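Local coordinates for protein 2-keto acid:ferredoxin oxidoreductase subunit alpha (Pyrococcus furiosus, PDB 1YD7) that probably forms part of a four-subunit enzyme that oxidises 2-oxoglutarate to succinyl-CoA and carbon dioxide, passing the electrons to ferredoxin, at residues Thr159-Phe164 / Glu194-Pro199. Numbering follows the deposited sequence.
Sequences TVQEAF and ERVYIP
E194 reaches from its strand to the first turn of helix 160-177, where a carboxylate is probably favoured by the N-H groups at the start of the helix and its partly positive end. Its CG stands anti to the backbone N (chi1 163°) and the chain runs on extended, bringing OE1 to Q161 N in a weak hydrogen bond of 3.3 Å. T159 is the N-cap: its OG1 accepts from E162 N at 3.1 Å. A valine in its place, lacking the hydroxyl, would probably leave E162 N without its cap and the first turn less firmly fixed.

Water carries the other polar links. The amide of Q161, whose NE2 also bonds D165, offers both acceptor and donor: OE1 takes one water shared with E194 OE2 and another shared with Y197 N; a third joins NE2 to Y197 O.

Strand 193-198 pairs antiparallel with strand 19-24 in a two-stranded sheet, apart from the six-stranded parallel sheet of this thiamine diphosphate-binding-type domain; the axes of helix 160-164 and strand 194-198 cross at -34°. Apolar side chains suit the buried face between them. V160 CG1 meets V196 CG1 at 4.2 Å, while the F164 ring, also against A32 and L35 of helix 25-36, brings CZ to P199 CD (3.5 Å) and CE1 to I198 CD1 (4.1 Å).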
loop_
_atom_site.group_PDB
_atom_site.type_symbol
_atom_site.label_atom_id
_atom_site.label_comp_id
_atom_site.label_asym_id
_atom_site.label_seq_id
_atom_site.Cartn_x
_atom_site.Cartn_y
_atom_site.Cartn_z
ATOM N N THR A 159 5.209 10.751 -9.649
ATOM C CA THR A 159 5.310 11.836 -8.706
ATOM C C THR A 159 4.706 11.447 -7.349
ATOM O O THR A 159 3.998 10.415 -7.226
ATOM C CB THR A 159 4.553 13.062 -9.209
ATOM O OG1 THR A 159 3.142 12.836 -9.122
ATOM C CG2 THR A 159 4.923 13.367 -10.666
ATOM N N VAL A 160 4.975 12.293 -6.349
ATOM C CA VAL A 160 4.455 12.130 -4.990
ATOM C C VAL A 160 2.939 12.237 -4.981
ATOM O O VAL A 160 2.283 11.467 -4.284
ATOM C CB VAL A 160 5.069 13.142 -3.992
ATOM C CG1 VAL A 160 4.459 13.023 -2.621
ATOM C CG2 VAL A 160 6.589 12.967 -3.879
ATOM N N GLN A 161 2.388 13.196 -5.728
ATOM C CA GLN A 161 0.929 13.319 -5.899
ATOM C C GLN A 161 0.321 12.001 -6.431
ATOM O O GLN A 161 -0.699 11.538 -5.930
ATOM C CB GLN A 161 0.593 14.445 -6.859
ATOM C CG GLN A 161 -0.914 14.687 -7.087
ATOM C CD GLN A 161 -1.597 15.180 -5.851
ATOM O OE1 GLN A 161 -1.204 16.196 -5.287
ATOM N NE2 GLN A 161 -2.642 14.470 -5.414
ATOM N N GLU A 162 0.972 11.409 -7.427
ATOM C CA GLU A 162 0.550 10.129 -7.991
ATOM C C GLU A 162 0.734 8.942 -7.042
ATOM O O GLU A 162 -0.081 8.038 -7.050
ATOM C CB GLU A 162 1.280 9.862 -9.297
ATOM C CG GLU A 162 0.778 10.749 -10.409
ATOM C CD GLU A 162 1.402 10.426 -11.746
ATOM O OE1 GLU A 162 2.432 9.722 -11.777
ATOM O OE2 GLU A 162 0.831 10.868 -12.768
ATOM N N ALA A 163 1.803 8.941 -6.245
ATOM C CA ALA A 163 1.953 7.962 -5.174
ATOM C C ALA A 163 0.743 7.990 -4.222
ATOM O O ALA A 163 0.177 6.941 -3.894
ATOM C CB ALA A 163 3.235 8.160 -4.410
ATOM N N PHE A 164 0.304 9.186 -3.848
ATOM C CA PHE A 164 -0.895 9.307 -3.076
ATOM C C PHE A 164 -2.137 8.771 -3.808
ATOM O O PHE A 164 -2.761 7.820 -3.320
ATOM C CB PHE A 164 -1.148 10.725 -2.632
ATOM C CG PHE A 164 -2.267 10.837 -1.640
ATOM C CD1 PHE A 164 -2.044 10.555 -0.303
ATOM C CD2 PHE A 164 -3.555 11.170 -2.044
ATOM C CE1 PHE A 164 -3.078 10.626 0.621
ATOM C CE2 PHE A 164 -4.611 11.213 -1.126
ATOM C CZ PHE A 164 -4.353 10.949 0.204
ATOM N N GLU A 194 7.259 16.543 -2.174
ATOM C CA GLU A 194 6.361 17.451 -2.861
ATOM C C GLU A 194 5.301 17.842 -1.886
ATOM O O GLU A 194 4.977 17.060 -0.986
ATOM C CB GLU A 194 5.761 16.785 -4.112
ATOM C CG GLU A 194 4.526 17.481 -4.664
ATOM C CD GLU A 194 3.921 16.855 -5.940
ATOM O OE1 GLU A 194 4.383 15.784 -6.453
ATOM O OE2 GLU A 194 2.949 17.487 -6.430
ATOM N N ARG A 195 4.764 19.055 -2.044
ATOM C CA ARG A 195 3.697 19.542 -1.179
ATOM C C ARG A 195 2.371 19.095 -1.783
ATOM O O ARG A 195 2.034 19.483 -2.899
ATOM C CB ARG A 195 3.740 21.062 -1.061
ATOM C CG ARG A 195 2.779 21.679 -0.043
ATOM C CD ARG A 195 3.057 23.207 0.085
ATOM N NE ARG A 195 2.241 23.810 1.138
ATOM C CZ ARG A 195 1.277 24.700 0.947
ATOM N NH1 ARG A 195 1.027 25.193 -0.257
ATOM N NH2 ARG A 195 0.570 25.129 1.983
ATOM N N VAL A 196 1.647 18.245 -1.064
ATOM C CA VAL A 196 0.382 17.730 -1.551
ATOM C C VAL A 196 -0.702 17.907 -0.506
ATOM O O VAL A 196 -0.478 17.744 0.698
ATOM C CB VAL A 196 0.457 16.229 -2.005
ATOM C CG1 VAL A 196 1.570 16.027 -3.016
ATOM C CG2 VAL A 196 0.659 15.329 -0.854
ATOM N N TYR A 197 -1.871 18.273 -1.005
ATOM C CA TYR A 197 -3.079 18.307 -0.222
ATOM C C TYR A 197 -3.508 16.870 0.170
ATOM O O TYR A 197 -3.743 16.010 -0.681
ATOM C CB TYR A 197 -4.194 19.036 -0.998
ATOM C CG TYR A 197 -5.458 19.087 -0.194
ATOM C CD1 TYR A 197 -5.557 19.911 0.913
ATOM C CD2 TYR A 197 -6.535 18.260 -0.497
ATOM C CE1 TYR A 197 -6.701 19.924 1.696
ATOM C CE2 TYR A 197 -7.702 18.292 0.278
ATOM C CZ TYR A 197 -7.776 19.111 1.371
ATOM O OH TYR A 197 -8.920 19.135 2.173
ATOM N N ILE A 198 -3.570 16.639 1.476
ATOM C CA ILE A 198 -3.970 15.369 2.058
ATOM C C ILE A 198 -5.421 15.540 2.461
ATOM O O ILE A 198 -5.693 16.240 3.424
ATOM C CB ILE A 198 -3.178 15.028 3.337
ATOM C CG1 ILE A 198 -1.661 15.008 3.070
ATOM C CG2 ILE A 198 -3.679 13.672 3.918
ATOM C CD1 ILE A 198 -1.188 13.968 2.056
ATOM N N PRO A 199 -6.355 14.905 1.728
ATOM C CA PRO A 199 -7.764 15.198 1.955
ATOM C C PRO A 199 -8.306 14.680 3.282
ATOM O O PRO A 199 -7.726 13.796 3.887
ATOM C CB PRO A 199 -8.465 14.493 0.780
ATOM C CG PRO A 199 -7.369 14.123 -0.194
ATOM C CD PRO A 199 -6.175 13.899 0.661
HETATM O O HOH W 1 -4.241 15.563 -3.090
HETATM O O HOH W 2 -2.162 18.266 -4.073
HETATM O O HOH W 3 0.500 18.361 -6.644
#